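Local coordinates for putative branched-chain-amino-acid aminotransferase (Thermotoga maritima MSB8, PDB 3CSW), which probably transfers the amino group of leucine, isoleucine or valine to 2-oxoglutarate with the help of pyridoxal 5'-phosphate, at residues A[233-238]-A[245-250]. Sequence-based numbering, arbitrary orientation.
Sequences DEMFLT and VPVRRL
L237 N gives its hydrogen to V245 O at 2.8 Å, and V245 N returns the bond to L237 O. This closes a hydrogen-bonded antiparallel pair. F236 and P246 form the next, non-hydrogen-bonded pair, where the missing N-H of proline costs no bond between these strands. V247 N then reaches M235 O at 3.0 Å. The second bond of that pair is replaced by a water, which accepts from M235 N and donates to V247 O. On the face shared by M235, L237 and V247, the V247 side chain sits between its neighbours: CG2 of V247 meets L237 CG at 3.8 Å, while CB of V247 lies 4.0 Å from M235 CG. With CG anti to the backbone N (chi1 177°) and the chain extended beyond it, M235 carries its selenium out to L250, M235 SE to L250 CD2 4.2 Å, the two side chains crossing at about a right angle. On the other face the F236 ring stacks with F183 and leans on helix 262-276. The arrangement is a beta hairpin whose second strand is outermost in its mixed sheet within this chain; the chain turns a corner at R248 and its next strand joins another sheet of this class-IV aminotransferase fold.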
ATOM      1  N   ASP A 233      11.802 -22.498  14.706  1.00 29.31           N
ATOM      2  CA  ASP A 233      12.708 -23.592  15.079  1.00 29.88           C
ATOM      3  C   ASP A 233      13.552 -24.084  13.887  1.00 30.67           C
ATOM      4  O   ASP A 233      14.717 -24.454  14.066  1.00 33.29           O
ATOM      5  CB  ASP A 233      11.935 -24.786  15.672  1.00 31.79           C
ATOM      6  CG  ASP A 233      11.132 -24.411  16.893  1.00 28.58           C
ATOM      7  OD1 ASP A 233      11.553 -23.494  17.601  1.00 33.13           O
ATOM      8  OD2 ASP A 233      10.067 -25.021  17.136  1.00 33.89           O
ATOM      9  N   GLU A 234      12.952 -24.111  12.693  1.00 29.71           N
ATOM     10  CA  GLU A 234      13.624 -24.537  11.479  1.00 29.37           C
ATOM     11  C   GLU A 234      13.162 -23.679  10.320  1.00 29.25           C
ATOM     12  O   GLU A 234      12.082 -23.135  10.353  1.00 27.97           O
ATOM     13  CB  GLU A 234      13.313 -26.017  11.116  1.00 30.10           C
ATOM     14  CG  GLU A 234      13.311 -26.997  12.271  1.00 29.88           C
ATOM     15  CD  GLU A 234      13.027 -28.444  11.865  1.00 31.19           C
ATOM     16  OE1 GLU A 234      13.448 -28.859  10.774  1.00 33.16           O
ATOM     17  OE2 GLU A 234      12.418 -29.180  12.673  1.00 32.54           O
HETATM   18  N   MSE A 235      13.991 -23.608   9.282  1.00 30.47           N
HETATM   19  CA  MSE A 235      13.647 -22.973   8.021  1.00 29.17           C
HETATM   20  C   MSE A 235      14.305 -23.735   6.866  1.00 29.15           C
HETATM   21  O   MSE A 235      15.385 -24.304   7.025  1.00 31.44           O
HETATM   22  CB  MSE A 235      14.089 -21.510   8.057  1.00 31.79           C
HETATM   23  CG  MSE A 235      13.869 -20.710   6.771  1.00 26.74           C
HETATM   24 SE   MSE A 235      14.440 -18.866   6.945  0.75 21.72          SE
HETATM   25  CE  MSE A 235      13.980 -18.294   5.256  1.00 26.17           C
ATOM     26  N   PHE A 236      13.622 -23.801   5.723  1.00 29.18           N
ATOM     27  CA  PHE A 236      14.180 -24.414   4.508  1.00 26.32           C
ATOM     28  C   PHE A 236      13.543 -23.835   3.241  1.00 28.06           C
ATOM     29  O   PHE A 236      12.484 -23.182   3.300  1.00 26.89           O
ATOM     30  CB  PHE A 236      14.121 -25.960   4.539  1.00 27.68           C
ATOM     31  CG  PHE A 236      12.715 -26.574   4.445  1.00 26.88           C
ATOM     32  CD1 PHE A 236      12.110 -26.782   3.207  1.00 29.92           C
ATOM     33  CD2 PHE A 236      12.048 -27.010   5.589  1.00 30.96           C
ATOM     34  CE1 PHE A 236      10.847 -27.366   3.115  1.00 28.70           C
ATOM     35  CE2 PHE A 236      10.790 -27.603   5.508  1.00 31.30           C
ATOM     36  CZ  PHE A 236      10.186 -27.776   4.260  1.00 28.45           C
ATOM     37  N   LEU A 237      14.228 -24.066   2.117  1.00 28.15           N
ATOM     38  CA  LEU A 237      13.800 -23.632   0.804  1.00 28.42           C
ATOM     39  C   LEU A 237      13.457 -24.829  -0.061  1.00 30.56           C
ATOM     40  O   LEU A 237      13.960 -25.935   0.162  1.00 31.70           O
ATOM     41  CB  LEU A 237      14.908 -22.842   0.101  1.00 27.16           C
ATOM     42  CG  LEU A 237      15.598 -21.717   0.861  1.00 28.96           C
ATOM     43  CD1 LEU A 237      16.779 -21.162   0.046  1.00 26.75           C
ATOM     44  CD2 LEU A 237      14.584 -20.623   1.255  1.00 23.44           C
ATOM     45  N   THR A 238      12.617 -24.609  -1.065  1.00 31.83           N
ATOM     46  CA  THR A 238      12.300 -25.645  -2.041  1.00 32.54           C
ATOM     47  C   THR A 238      12.426 -25.085  -3.464  1.00 31.52           C
ATOM     48  O   THR A 238      11.913 -24.020  -3.759  1.00 30.77           O
ATOM     49  CB  THR A 238      10.854 -26.222  -1.816  1.00 31.52           C
ATOM     50  OG1 THR A 238       9.873 -25.203  -2.044  1.00 29.97           O
ATOM     51  CG2 THR A 238      10.684 -26.766  -0.403  1.00 25.45           C
ATOM     52  N   VAL A 245      16.086 -27.647   0.704  1.00 31.11           N
ATOM     53  CA  VAL A 245      17.351 -27.018   1.025  1.00 29.95           C
ATOM     54  C   VAL A 245      17.263 -26.419   2.433  1.00 31.23           C
ATOM     55  O   VAL A 245      16.571 -25.422   2.650  1.00 31.35           O
ATOM     56  CB  VAL A 245      17.742 -25.944  -0.041  1.00 32.42           C
ATOM     57  CG1 VAL A 245      19.097 -25.306   0.278  1.00 27.49           C
ATOM     58  CG2 VAL A 245      17.784 -26.578  -1.457  1.00 24.64           C
ATOM     59  N   PRO A 246      17.965 -27.024   3.406  1.00 30.30           N
ATOM     60  CA  PRO A 246      17.908 -26.514   4.771  1.00 30.48           C
ATOM     61  C   PRO A 246      18.603 -25.174   4.903  1.00 30.87           C
ATOM     62  O   PRO A 246      19.633 -24.959   4.258  1.00 29.56           O
ATOM     63  CB  PRO A 246      18.673 -27.573   5.591  1.00 31.13           C
ATOM     64  CG  PRO A 246      18.976 -28.651   4.698  1.00 29.48           C
ATOM     65  CD  PRO A 246      18.860 -28.183   3.300  1.00 32.05           C
ATOM     66  N   VAL A 247      18.036 -24.289   5.723  1.00 31.48           N
ATOM     67  CA  VAL A 247      18.624 -22.975   5.965  1.00 30.89           C
ATOM     68  C   VAL A 247      19.234 -22.979   7.352  1.00 30.58           C
ATOM     69  O   VAL A 247      18.524 -23.130   8.357  1.00 31.27           O
ATOM     70  CB  VAL A 247      17.597 -21.806   5.841  1.00 31.73           C
ATOM     71  CG1 VAL A 247      18.231 -20.468   6.289  1.00 25.06           C
ATOM     72  CG2 VAL A 247      17.014 -21.701   4.383  1.00 23.43           C
ATOM     73  N   ARG A 248      20.554 -22.831   7.425  1.00 31.54           N
ATOM     74  CA  ARG A 248      21.203 -22.760   8.742  1.00 32.09           C
ATOM     75  C   ARG A 248      21.280 -21.347   9.353  1.00 30.87           C
ATOM     76  O   ARG A 248      21.400 -21.209  10.578  1.00 30.52           O
ATOM     77  CB  ARG A 248      22.575 -23.409   8.712  1.00 33.16           C
ATOM     78  CG  ARG A 248      23.635 -22.641   8.087  1.00 37.78           C
ATOM     79  CD  ARG A 248      25.024 -23.282   8.386  1.00 47.71           C
ATOM     80  NE  ARG A 248      25.898 -22.847   7.310  1.00 52.33           N
ATOM     81  CZ  ARG A 248      26.396 -21.613   7.189  1.00 58.41           C
ATOM     82  NH1 ARG A 248      26.172 -20.682   8.123  1.00 62.02           N
ATOM     83  NH2 ARG A 248      27.139 -21.305   6.124  1.00 63.18           N
ATOM     84  N   ARG A 249      21.175 -20.317   8.503  1.00 30.53           N
ATOM     85  CA  ARG A 249      21.279 -18.930   8.943  1.00 30.51           C
ATOM     86  C   ARG A 249      20.472 -17.960   8.037  1.00 30.14           C
ATOM     87  O   ARG A 249      20.552 -18.042   6.817  1.00 28.01           O
ATOM     88  CB  ARG A 249      22.756 -18.571   8.930  1.00 30.10           C
ATOM     89  CG  ARG A 249      23.152 -17.320   9.630  1.00 31.67           C
ATOM     90  CD  ARG A 249      24.661 -17.377   9.831  1.00 40.10           C
ATOM     91  NE  ARG A 249      25.166 -16.360  10.744  1.00 46.41           N
ATOM     92  CZ  ARG A 249      25.740 -15.217  10.363  1.00 57.63           C
ATOM     93  NH1 ARG A 249      25.882 -14.922   9.067  1.00 59.99           N
ATOM     94  NH2 ARG A 249      26.177 -14.354  11.287  1.00 53.76           N
ATOM     95  N   LEU A 250      19.664 -17.099   8.659  1.00 27.46           N
ATOM     96  CA  LEU A 250      18.950 -16.020   7.997  1.00 28.46           C
ATOM     97  C   LEU A 250      19.554 -14.719   8.499  1.00 27.44           C
ATOM     98  O   LEU A 250      19.520 -14.437   9.683  1.00 28.49           O
ATOM     99  CB  LEU A 250      17.444 -16.070   8.326  1.00 29.44           C
ATOM    100  CG  LEU A 250      16.549 -14.891   7.939  1.00 28.88           C
ATOM    101  CD1 LEU A 250      16.532 -14.645   6.419  1.00 27.51           C
ATOM    102  CD2 LEU A 250      15.118 -15.081   8.538  1.00 27.83           C
TER
HETATM  103  O   HOH W   1      16.700 -24.674   9.908  1.00 27.67           O